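Local coordinates for cupin 2 conserved barrel domain protein (Leptotrichia buccalis, PDB 3RNS), which is of unknown function but belongs to the cupin superfamily, its single chain folding into two small beta-barrels, at residues 9-13 against 191-195; 149-153 against 222-226; 173-179 against 199-205. All coordinates share one frame; numbering follows the deposited sequence. Where two conformers were deposited one is given.

Contact 1. Residues 9-13 against 191-195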
ATOM      1  N   VAL A   9     -11.735   4.338   9.494  1.00 39.71           N
ATOM      2  CA  VAL A   9     -11.497   5.305   8.451  1.00 38.41           C
ATOM      3  C   VAL A   9     -11.102   6.682   8.989  1.00 38.30           C
ATOM      4  O   VAL A   9     -11.310   6.990  10.151  1.00 37.96           O
ATOM      5  CB  VAL A   9     -12.707   5.384   7.502  1.00 39.55           C
ATOM      6  CG1 VAL A   9     -13.052   3.976   7.069  1.00 40.65           C
ATOM      7  CG2 VAL A   9     -13.961   6.097   8.162  1.00 41.39           C
ATOM      8  N   ALA A  10     -10.466   7.483   8.124  1.00 36.91           N
ATOM      9  CA  ALA A  10     -10.184   8.889   8.371  1.00 36.20           C
ATOM     10  C   ALA A  10      -9.321   9.052   9.619  1.00 36.50           C
ATOM     11  O   ALA A  10      -9.530   9.988  10.395  1.00 37.22           O
ATOM     12  CB  ALA A  10     -11.498   9.699   8.490  1.00 37.41           C
ATOM     13  N   LYS A  11      -8.363   8.140   9.786  1.00 35.82           N
ATOM     14  CA  LYS A  11      -7.512   8.082  10.966  1.00 37.42           C
ATOM     15  C   LYS A  11      -6.131   7.513  10.579  1.00 35.19           C
ATOM     16  O   LYS A  11      -6.066   6.516   9.855  1.00 34.92           O
ATOM     17  CB  LYS A  11      -8.190   7.174  11.995  1.00 40.17           C
ATOM     18  CG  LYS A  11      -7.328   6.715  13.158  1.00 45.79           C
ATOM     19  CD  LYS A  11      -8.105   5.851  14.164  1.00 51.75           C
ATOM     20  CE  LYS A  11      -8.839   6.700  15.228  1.00 59.20           C
ATOM     21  NZ  LYS A  11     -10.152   7.350  14.792  1.00 62.65           N
ATOM     22  N   PRO A  12      -5.032   8.132  11.049  1.00 34.06           N
ATOM     23  CA  PRO A  12      -3.690   7.576  10.751  1.00 33.36           C
ATOM     24  C   PRO A  12      -3.473   6.303  11.549  1.00 33.43           C
ATOM     25  O   PRO A  12      -3.833   6.270  12.697  1.00 32.93           O
ATOM     26  CB  PRO A  12      -2.736   8.662  11.214  1.00 33.36           C
ATOM     27  CG  PRO A  12      -3.485   9.399  12.242  1.00 36.17           C
ATOM     28  CD  PRO A  12      -4.938   9.399  11.787  1.00 34.35           C
ATOM     29  N   ILE A  13      -2.948   5.275  10.894  1.00 32.42           N
ATOM     30  CA  ILE A  13      -2.660   3.987  11.483  1.00 33.07           C
ATOM     31  C   ILE A  13      -1.269   3.567  11.069  1.00 31.42           C
ATOM     32  O   ILE A  13      -0.924   3.635   9.882  1.00 28.77           O
ATOM     33  CB  ILE A  13      -3.655   2.874  10.967  1.00 34.25           C
ATOM     34  CG1 ILE A  13      -5.103   3.274  11.286  1.00 37.50           C
ATOM     35  CG2 ILE A  13      -3.306   1.484  11.632  1.00 35.06           C
ATOM     36  CD1 ILE A  13      -6.166   2.668  10.350  1.00 37.67           C
ATOM     37  N   LYS A 191     -12.743  17.121   8.045  1.00 49.64           N
ATOM     38  CA  LYS A 191     -11.910  16.826   9.200  1.00 48.23           C
ATOM     39  C   LYS A 191     -10.429  16.521   8.879  1.00 44.78           C
ATOM     40  O   LYS A 191     -10.166  15.596   8.160  1.00 42.01           O
ATOM     41  CB  LYS A 191     -12.454  15.649   9.917  1.00 48.41           C
ATOM     42  CG  LYS A 191     -11.685  15.363  11.143  1.00 48.53           C
ATOM     43  CD  LYS A 191     -12.002  14.005  11.577  1.00 51.21           C
ATOM     44  CE  LYS A 191     -11.105  12.994  10.929  1.00 50.09           C
ATOM     45  NZ  LYS A 191     -11.567  11.673  11.375  1.00 50.15           N
ATOM     46  N   PRO A 192      -9.482  17.280   9.470  1.00 44.73           N
ATOM     47  CA  PRO A 192      -8.031  17.171   9.233  1.00 42.55           C
ATOM     48  C   PRO A 192      -7.294  16.148  10.107  1.00 41.06           C
ATOM     49  O   PRO A 192      -7.678  15.893  11.244  1.00 43.10           O
ATOM     50  CB  PRO A 192      -7.518  18.573   9.551  1.00 43.40           C
ATOM     51  CG  PRO A 192      -8.595  19.221  10.366  1.00 46.82           C
ATOM     52  CD  PRO A 192      -9.761  18.307  10.486  1.00 46.15           C
ATOM     53  N   PHE A 193      -6.273  15.521   9.543  1.00 37.70           N
ATOM     54  CA  PHE A 193      -5.423  14.629  10.296  1.00 35.62           C
ATOM     55  C   PHE A 193      -4.146  14.475   9.501  1.00 35.34           C
ATOM     56  O   PHE A 193      -4.126  14.601   8.245  1.00 32.73           O
ATOM     57  CB  PHE A 193      -6.112  13.276  10.582  1.00 35.49           C
ATOM     58  CG  PHE A 193      -6.631  12.573   9.353  1.00 32.40           C
ATOM     59  CD1 PHE A 193      -7.857  12.875   8.837  1.00 34.07           C
ATOM     60  CD2 PHE A 193      -5.888  11.599   8.751  1.00 30.64           C
ATOM     61  CE1 PHE A 193      -8.328  12.237   7.702  1.00 34.67           C
ATOM     62  CE2 PHE A 193      -6.350  10.927   7.645  1.00 30.43           C
ATOM     63  CZ  PHE A 193      -7.571  11.272   7.095  1.00 30.97           C
ATOM     64  N   ILE A 194      -3.067  14.314  10.244  1.00 35.04           N
ATOM     65  CA  ILE A 194      -1.769  14.188   9.674  1.00 35.44           C
ATOM     66  C   ILE A 194      -1.466  12.709   9.547  1.00 33.34           C
ATOM     67  O   ILE A 194      -1.673  11.927  10.506  1.00 33.98           O
ATOM     68  CB  ILE A 194      -0.673  14.753  10.601  1.00 36.83           C
ATOM     69  CG1 ILE A 194      -0.948  16.209  10.944  1.00 41.89           C
ATOM     70  CG2 ILE A 194       0.703  14.500   9.975  1.00 36.44           C
ATOM     71  CD1 ILE A 194      -1.136  17.051   9.811  1.00 44.32           C
ATOM     72  N   VAL A 195      -0.925  12.325   8.402  1.00 30.70           N
ATOM     73  CA  VAL A 195      -0.399  10.978   8.174  1.00 28.69           C
ATOM     74  C   VAL A 195       1.104  11.110   7.937  1.00 29.68           C
ATOM     75  O   VAL A 195       1.536  11.808   7.021  1.00 28.70           O
ATOM     76  CB  VAL A 195      -1.099  10.318   6.996  1.00 28.22           C
ATOM     77  CG1 VAL A 195      -0.618   8.860   6.799  1.00 28.60           C
ATOM     78  CG2 VAL A 195      -2.597  10.359   7.238  1.00 27.89           C
TER

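Contact 2. Residues 149-153 against 222-226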
ATOM      1  N   ALA A 149      -4.134   0.658 -13.450  1.00 45.54           N
ATOM      2  CA  ALA A 149      -5.426   1.306 -13.680  1.00 47.03           C
ATOM      3  C   ALA A 149      -6.394   0.289 -14.329  1.00 50.80           C
ATOM      4  O   ALA A 149      -6.241  -0.074 -15.483  1.00 52.17           O
ATOM      5  CB  ALA A 149      -5.251   2.542 -14.532  1.00 47.55           C
ATOM      6  N   LYS A 150      -7.336  -0.211 -13.521  1.00 51.98           N
ATOM      7  CA  LYS A 150      -8.259  -1.295 -13.882  1.00 53.36           C
ATOM      8  C   LYS A 150      -9.628  -0.980 -13.306  1.00 53.79           C
ATOM      9  O   LYS A 150      -9.747  -0.139 -12.421  1.00 53.56           O
ATOM     10  CB  LYS A 150      -7.777  -2.583 -13.271  1.00 52.94           C
ATOM     11  CG  LYS A 150      -6.408  -2.987 -13.684  1.00 53.64           C
ATOM     12  CD  LYS A 150      -6.074  -4.302 -13.021  1.00 55.33           C
ATOM     13  CE  LYS A 150      -4.646  -4.757 -13.325  1.00 57.07           C
ATOM     14  NZ  LYS A 150      -4.557  -5.368 -14.709  1.00 58.24           N
ATOM     15  N   PRO A 151     -10.676  -1.675 -13.763  1.00 55.35           N
ATOM     16  CA  PRO A 151     -11.970  -1.235 -13.255  1.00 55.14           C
ATOM     17  C   PRO A 151     -12.205  -1.522 -11.755  1.00 51.74           C
ATOM     18  O   PRO A 151     -13.082  -0.916 -11.151  1.00 52.16           O
ATOM     19  CB  PRO A 151     -12.980  -2.002 -14.139  1.00 57.92           C
ATOM     20  CG  PRO A 151     -12.159  -3.076 -14.896  1.00 59.21           C
ATOM     21  CD  PRO A 151     -10.749  -3.008 -14.391  1.00 57.82           C
ATOM     22  N   ASN A 152     -11.441  -2.418 -11.157  1.00 49.36           N
ATOM     23  CA  ASN A 152     -11.631  -2.689  -9.723  0.60 47.33           C
ATOM     24  C   ASN A 152     -10.459  -2.230  -8.871  1.00 44.69           C
ATOM     25  O   ASN A 152     -10.508  -2.324  -7.648  1.00 43.66           O
ATOM     26  CB  ASN A 152     -11.927  -4.168  -9.466  0.60 48.07           C
ATOM     27  CG  ASN A 152     -13.143  -4.688 -10.252  0.60 49.88           C
ATOM     28  OD1 ASN A 152     -13.087  -5.755 -10.833  0.60 51.65           O
ATOM     29  ND2 ASN A 152     -14.233  -3.944 -10.245  0.60 48.86           N
ATOM     30  N   LEU A 153      -9.423  -1.680  -9.498  1.00 43.88           N
ATOM     31  CA  LEU A 153      -8.200  -1.357  -8.780  1.00 40.97           C
ATOM     32  C   LEU A 153      -7.370  -0.280  -9.490  1.00 40.02           C
ATOM     33  O   LEU A 153      -7.068  -0.376 -10.701  1.00 40.50           O
ATOM     34  CB  LEU A 153      -7.373  -2.638  -8.623  1.00 40.75           C
ATOM     35  CG  LEU A 153      -6.048  -2.511  -7.888  1.00 41.41           C
ATOM     36  CD1 LEU A 153      -6.295  -2.143  -6.407  1.00 40.89           C
ATOM     37  CD2 LEU A 153      -5.200  -3.813  -8.043  1.00 42.47           C
ATOM     38  N   LEU A 222      -1.302   5.575  -3.295  1.00 27.98           N
ATOM     39  CA  LEU A 222      -2.769   5.508  -3.231  1.00 29.19           C
ATOM     40  C   LEU A 222      -3.237   4.200  -3.835  1.00 30.86           C
ATOM     41  O   LEU A 222      -2.894   3.877  -4.995  1.00 29.89           O
ATOM     42  CB  LEU A 222      -3.393   6.674  -4.019  1.00 31.10           C
ATOM     43  CG  LEU A 222      -4.948   6.630  -4.199  1.00 37.78           C
ATOM     44  CD1 LEU A 222      -5.623   6.932  -2.861  1.00 36.90           C
ATOM     45  CD2 LEU A 222      -5.469   7.575  -5.289  1.00 42.30           C
ATOM     46  N   ILE A 223      -4.035   3.448  -3.069  1.00 30.69           N
ATOM     47  CA  ILE A 223      -4.602   2.202  -3.551  1.00 30.91           C
ATOM     48  C   ILE A 223      -6.092   2.395  -3.412  1.00 33.28           C
ATOM     49  O   ILE A 223      -6.630   2.444  -2.276  1.00 33.11           O
ATOM     50  CB  ILE A 223      -4.141   0.946  -2.742  1.00 30.57           C
ATOM     51  CG1 ILE A 223      -2.598   0.778  -2.714  1.00 27.99           C
ATOM     52  CG2 ILE A 223      -4.784  -0.370  -3.332  1.00 27.04           C
ATOM     53  CD1 ILE A 223      -2.127  -0.109  -1.532  1.00 28.47           C
ATOM     54  N   LEU A 224      -6.759   2.477  -4.556  1.00 33.79           N
ATOM     55  CA  LEU A 224      -8.206   2.602  -4.627  1.00 36.78           C
ATOM     56  C   LEU A 224      -8.834   1.285  -5.086  1.00 39.31           C
ATOM     57  O   LEU A 224      -8.516   0.793  -6.178  1.00 39.41           O
ATOM     58  CB  LEU A 224      -8.577   3.715  -5.591  1.00 37.54           C
ATOM     59  CG  LEU A 224     -10.040   3.922  -5.980  1.00 40.57           C
ATOM     60  CD1 LEU A 224     -10.823   4.282  -4.722  1.00 42.44           C
ATOM     61  CD2 LEU A 224     -10.163   5.037  -7.108  1.00 38.69           C
ATOM     62  N   VAL A 225      -9.702   0.720  -4.243  1.00 41.02           N
ATOM     63  CA  VAL A 225     -10.444  -0.493  -4.580  1.00 44.67           C
ATOM     64  C   VAL A 225     -11.916  -0.141  -4.834  1.00 47.46           C
ATOM     65  O   VAL A 225     -12.570   0.457  -3.985  1.00 46.92           O
ATOM     66  CB  VAL A 225     -10.323  -1.621  -3.513  1.00 44.90           C
ATOM     67  CG1 VAL A 225      -8.850  -2.009  -3.255  1.00 44.57           C
ATOM     68  CG2 VAL A 225     -10.970  -1.215  -2.215  1.00 46.18           C
ATOM     69  N   LYS A 226     -12.399  -0.535  -6.016  1.00 50.53           N
ATOM     70  CA  LYS A 226     -13.691  -0.076  -6.613  1.00 54.43           C
ATOM     71  C   LYS A 226     -14.596  -1.277  -6.834  1.00 55.76           C
ATOM     72  O   LYS A 226     -14.042  -2.354  -7.091  1.00 56.26           O
ATOM     73  CB  LYS A 226     -13.476   0.565  -8.010  1.00 55.60           C
ATOM     74  CG  LYS A 226     -12.701   1.869  -8.054  1.00 57.08           C
ATOM     75  CD  LYS A 226     -12.832   2.566  -9.423  1.00 62.11           C
ATOM     76  CE  LYS A 226     -11.622   2.307 -10.342  1.00 63.32           C
ATOM     77  NZ  LYS A 226     -11.710   3.092 -11.619  1.00 66.52           N
TER

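Contact 3. Residues 173-179 against 199-205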
ATOM      1  N   GLY A 173     -14.629   4.455  -4.790  1.00 51.41           N
ATOM      2  CA  GLY A 173     -14.244   3.346  -3.934  1.00 49.13           C
ATOM      3  C   GLY A 173     -13.527   3.860  -2.698  1.00 46.16           C
ATOM      4  O   GLY A 173     -13.315   5.083  -2.562  1.00 44.53           O
ATOM      5  N   ASP A 174     -13.170   2.924  -1.808  1.00 43.57           N
ATOM      6  CA  ASP A 174     -12.392   3.243  -0.632  1.00 41.68           C
ATOM      7  C   ASP A 174     -10.943   3.298  -1.034  1.00 38.57           C
ATOM      8  O   ASP A 174     -10.473   2.439  -1.756  1.00 37.87           O
ATOM      9  CB  ASP A 174     -12.547   2.188   0.474  1.00 42.09           C
ATOM     10  CG  ASP A 174     -13.984   2.060   0.985  1.00 45.90           C
ATOM     11  OD1 ASP A 174     -14.562   3.082   1.461  1.00 44.50           O
ATOM     12  OD2 ASP A 174     -14.544   0.916   0.890  1.00 53.91           O
ATOM     13  N   ALA A 175     -10.243   4.321  -0.571  1.00 36.57           N
ATOM     14  CA  ALA A 175      -8.838   4.481  -0.865  1.00 35.01           C
ATOM     15  C   ALA A 175      -8.022   4.283   0.397  1.00 33.85           C
ATOM     16  O   ALA A 175      -8.298   4.899   1.426  1.00 34.98           O
ATOM     17  CB  ALA A 175      -8.565   5.855  -1.368  1.00 34.25           C
ATOM     18  N   LEU A 176      -6.971   3.512   0.281  1.00 31.65           N
ATOM     19  CA  LEU A 176      -5.952   3.439   1.296  1.00 31.46           C
ATOM     20  C   LEU A 176      -4.754   4.299   0.834  1.00 29.95           C
ATOM     21  O   LEU A 176      -4.195   4.074  -0.242  1.00 30.44           O
ATOM     22  CB  LEU A 176      -5.492   1.973   1.484  1.00 30.91           C
ATOM     23  CG  LEU A 176      -4.371   1.857   2.536  1.00 31.85           C
ATOM     24  CD1 LEU A 176      -4.989   2.008   3.970  1.00 33.14           C
ATOM     25  CD2 LEU A 176      -3.605   0.527   2.302  1.00 34.29           C
ATOM     26  N   VAL A 177      -4.354   5.246   1.647  1.00 28.75           N
ATOM     27  CA  VAL A 177      -3.162   6.038   1.369  1.00 28.53           C
ATOM     28  C   VAL A 177      -2.085   5.663   2.383  1.00 28.23           C
ATOM     29  O   VAL A 177      -2.395   5.374   3.568  1.00 29.68           O
ATOM     30  CB  VAL A 177      -3.474   7.554   1.361  1.00 28.48           C
ATOM     31  CG1 VAL A 177      -4.512   7.845   0.244  1.00 29.77           C
ATOM     32  CG2 VAL A 177      -4.002   8.058   2.730  1.00 30.30           C
ATOM     33  N   THR A 178      -0.864   5.551   1.903  1.00 27.19           N
ATOM     34  CA  THR A 178       0.297   5.302   2.746  1.00 28.53           C
ATOM     35  C   THR A 178       1.374   6.342   2.427  1.00 27.77           C
ATOM     36  O   THR A 178       1.758   6.502   1.256  1.00 27.17           O
ATOM     37  CB  THR A 178       0.904   3.891   2.505  1.00 28.62           C
ATOM     38  OG1 THR A 178      -0.132   2.889   2.627  1.00 33.90           O
ATOM     39  CG2 THR A 178       1.977   3.563   3.562  1.00 29.94           C
ATOM     40  N   VAL A 179       1.915   6.979   3.468  1.00 27.01           N
ATOM     41  CA  VAL A 179       2.869   8.022   3.261  1.00 26.79           C
ATOM     42  C   VAL A 179       4.230   7.395   3.243  1.00 27.74           C
ATOM     43  O   VAL A 179       4.619   6.741   4.206  1.00 24.43           O
ATOM     44  CB  VAL A 179       2.766   9.115   4.316  1.00 26.82           C
ATOM     45  CG1 VAL A 179       3.970  10.113   4.229  1.00 25.70           C
ATOM     46  CG2 VAL A 179       1.398   9.856   4.144  1.00 26.15           C
ATOM     47  N   GLU A 199       2.862   5.676   8.026  1.00 29.75           N
ATOM     48  CA  GLU A 199       1.449   5.534   8.429  1.00 28.55           C
ATOM     49  C   GLU A 199       0.560   5.501   7.215  1.00 28.51           C
ATOM     50  O   GLU A 199       0.948   5.938   6.097  1.00 28.55           O
ATOM     51  CB  GLU A 199       1.042   6.671   9.339  1.00 27.23           C
ATOM     52  CG  GLU A 199       1.888   6.775  10.672  1.00 30.32           C
ATOM     53  CD  GLU A 199       1.478   8.002  11.536  1.00 30.62           C
ATOM     54  OE1 GLU A 199       0.935   9.022  10.978  1.00 31.10           O
ATOM     55  OE2 GLU A 199       1.719   7.987  12.761  1.00 33.12           O
ATOM     56  N   SER A 200      -0.637   4.988   7.433  1.00 28.32           N
ATOM     57  CA  SER A 200      -1.647   4.865   6.408  1.00 27.95           C
ATOM     58  C   SER A 200      -2.986   5.340   6.910  1.00 28.36           C
ATOM     59  O   SER A 200      -3.221   5.482   8.107  1.00 29.63           O
ATOM     60  CB  SER A 200      -1.760   3.399   5.990  1.00 29.00           C
ATOM     61  OG  SER A 200      -0.494   2.817   5.648  1.00 27.91           O
ATOM     62  N   ALA A 201      -3.906   5.555   5.995  1.00 28.23           N
ATOM     63  CA  ALA A 201      -5.287   5.891   6.346  1.00 28.48           C
ATOM     64  C   ALA A 201      -6.237   5.471   5.239  1.00 29.36           C
ATOM     65  O   ALA A 201      -5.880   5.429   4.044  1.00 29.15           O
ATOM     66  CB  ALA A 201      -5.432   7.462   6.628  1.00 26.96           C
ATOM     67  N   VAL A 202      -7.484   5.254   5.614  1.00 31.21           N
ATOM     68  CA  VAL A 202      -8.525   4.978   4.641  1.00 32.03           C
ATOM     69  C   VAL A 202      -9.378   6.223   4.410  1.00 33.58           C
ATOM     70  O   VAL A 202      -9.855   6.845   5.360  1.00 34.70           O
ATOM     71  CB  VAL A 202      -9.425   3.779   5.068  1.00 33.83           C
ATOM     72  CG1 VAL A 202     -10.596   3.577   4.067  1.00 31.18           C
ATOM     73  CG2 VAL A 202      -8.582   2.527   5.141  1.00 32.33           C
ATOM     74  N   LEU A 203      -9.565   6.581   3.141  1.00 33.21           N
ATOM     75  CA  LEU A 203     -10.439   7.660   2.741  1.00 34.19           C
ATOM     76  C   LEU A 203     -11.625   6.945   2.153  1.00 35.07           C
ATOM     77  O   LEU A 203     -11.510   6.368   1.063  1.00 35.83           O
ATOM     78  CB  LEU A 203      -9.768   8.586   1.701  1.00 33.06           C
ATOM     79  CG  LEU A 203      -8.292   8.957   1.918  1.00 32.73           C
ATOM     80  CD1 LEU A 203      -7.735   9.797   0.726  1.00 30.87           C
ATOM     81  CD2 LEU A 203      -8.177   9.695   3.225  1.00 31.17           C
ATOM     82  N   PRO A 204     -12.771   6.983   2.847  1.00 35.83           N
ATOM     83  CA  PRO A 204     -13.934   6.194   2.435  1.00 37.60           C
ATOM     84  C   PRO A 204     -14.673   6.665   1.183  1.00 38.30           C
ATOM     85  O   PRO A 204     -14.692   7.866   0.849  1.00 38.38           O
ATOM     86  CB  PRO A 204     -14.848   6.251   3.652  1.00 38.59           C
ATOM     87  CG  PRO A 204     -14.516   7.567   4.278  1.00 39.69           C
ATOM     88  CD  PRO A 204     -13.052   7.795   4.035  1.00 36.24           C
ATOM     89  N   ALA A 205     -15.321   5.696   0.544  1.00 39.58           N
ATOM     90  CA  ALA A 205     -15.998   5.864  -0.740  1.00 41.93           C
ATOM     91  C   ALA A 205     -17.050   6.936  -0.627  1.00 44.09           C
ATOM     92  O   ALA A 205     -17.713   7.027   0.386  1.00 45.47           O
ATOM     93  CB  ALA A 205     -16.677   4.521  -1.198  1.00 42.14           C
TER
HETATM   94  O   HOH W   1     -12.465   7.352  -1.308  1.00 39.98           O

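Contact 1. Residues 9-13 against 191-195
The peptide joining Ala-10 to Lys-11 lies over one face of the Phe-193 ring, and this is the tightly packed part of the contact. Ala-10 O sits 3.6 Å above the ring plane of Phe-193, displaced toward the rim, and Lys-11 N lies over the same face, a little higher. The CB of Ala-10 adds an apolar touch at CE1 of the ring. Phe-193 reaches this place by taking the least roomy first torsion, with CG between its own backbone N and carbonyl carbon (chi1 54°), which turns the ring in toward the 9-13 loop. Pro-12 meets the ring obliquely, its CD 3.9 Å from CD2 of Phe-193. Pro-12 CB also lies 3.5 Å from the backbone O of Ile-194 and makes a looser apolar contact with CG2 of Val-195. Behind this packing, Phe-193 and Val-195 both rest on Ala-201 of strand 199-203 in the facing sheet.

The solvent side is looser and polar. Lys-191, an exposed residue, runs out extended and then bends at chi3 (88°), so that its NZ comes back to donate a 2.8 Å hydrogen bond to Ala-10 O. The ammonium arrives only 17° from the plane of that carbonyl, and the oxygen that rests against the ring is thus also the acceptor of the lysine's bond. Lys-11 leads away from the strand; its NZ stays 5.7 Å from NZ of Lys-191 and has a weak, long ion pair with Glu-8.

Backbone bonds from Ala-10 to Val-202 and from Ile-13 to Ser-200 fix the loop along strand 199-203. The N-terminal segment thus lies along the second barrel, bridging strands 191-196 and 199-203 of its two sheets, an arrangement consistent with the swapped N-terminal segments of bicupins and cupin dimers.

Contact 2. Residues 149-153 against 222-226
Lys-150 meets the other segment through its backbone: its O lies 3.7 Å from CE of Lys-226, whose chain is bent at chi3 (-99°) and follows the turn's carbonyls. The side chain of Lys-150 leads elsewhere, toward Tyr-60 and Glu-108 of the first barrel. At Pro-151 the chain reverses direction. The proline ring points away from strand 218-225, while its carbonyl O approaches CB of Lys-226 at 3.5 Å, so the aliphatic part of the lysine lies along the carbonyls of both Lys-150 and Pro-151.

Asn-152 supplies the one hydrogen bond across the segments. Lys-226 N donates to Asn-152 O at 3.1 Å, with a nearly straight N-H...O angle of 172°, yet it comes from well above the carbonyl plane. Ser-37 OG bonds to the same oxygen, which is therefore gripped twice, once from each barrel. The CA-H of Val-225 also points at it.

Leu-153 opens the next strand and forms an antiparallel non-hydrogen-bonded pair with Val-225. Its CA-H is directed at Leu-224 O, 3.4 Å from CA of Leu-153. With CG anti to the backbone N (chi1 -180°), the leucine sends CD1 along the neighbouring strand, 3.9 Å from CG2 of Ile-223 and 4.1 Å from CG1 of Val-225. Leu-153 and Ile-223 lie side by side and point the same way, and the sheet face they share with Val-225 is met by Ile-39, Tyr-60 and Ile-106 of the first barrel.

Lys-150 N bonds to Leu-153 O at 2.8 Å, and a weak bond returns from Leu-153 N to Lys-150 O. Together they close a tight beta-hairpin with a two-residue type I turn, docked against the end of the C-terminal strand where the two cupin barrels pack together.

Contact 3. Residues 173-179 against 199-205
Strands 174-179 and 199-203 run antiparallel, their axes 160° apart in direction and 4.6 Å from each other at closest approach. Ala-175 with Leu-203 and Val-177 with Ala-201 are hydrogen-bonded pairs, each joined by two backbone bonds; that from Leu-203 N to Ala-175 O measures 2.7 Å. Val-179 N extends the ladder with a bond to Glu-199 O. Between these pairs, Leu-176 faces Val-202 and Thr-178 faces Ser-200 in non-hydrogen-bonded register, with CA-H groups directed at the intervening carbonyls.

Ala-175, Val-177, Ala-201 and Leu-203 share one face, where the side chains of Val-177 and Leu-203 cross at about a right angle, CG1 of Val-177 3.8 Å from CD1 of Leu-203. This face looks into the cupin jelly-roll: Tyr-186 and Val-188 of the opposing sheet pack on it, and Phe-193 and Val-195 cover Ala-201.

On the reverse face CD1 of Leu-176 meets CG2 of Val-202 at 3.8 Å, again crosswise. Next to them Thr-178 OG1 and Ser-200 OG are hydrogen-bonded at 3.0 Å, a buried hydroxyl pair in which either could be the donor.

Asp-174 secures the end of the ladder. Its CG stands beside the backbone N (chi1 -62°), which brings OD1 to within 2.9 Å of Ala-205 N, the donor arriving 37° out of the carboxylate plane. Replaced by an alanine, it would probably leave the Ala-205 N-H without this acceptor and the chain after Pro-204 less firmly held. At the same end a water sits 2.7 Å from both Gly-173 O and Leu-203 O, bridging the two backbones beyond the last hydrogen-bonded pair.

How the contacts relate
All three contacts are built on the second barrel. Contact 3 is central: strand 199-203 takes up residues 9-13 of contact 1 on one side, and strand 174-180 pairs with strand 218-225 of contact 2 on the other. Contact 1 also reaches strand 191-196 of the four-stranded sheet. The centres of contacts 1 and 3 lie 9 Å apart, those of contacts 2 and 3 12 Å; contacts 1 and 2 stay about 11 Å apart at their nearest atoms. Along the chain, contact 3 is nested within contact 2's loop, whereas contact 1 crosses both. One six-stranded sheet thus joins the N-terminal region to the C-terminal strand, which is consistent with a close association of the two barrels.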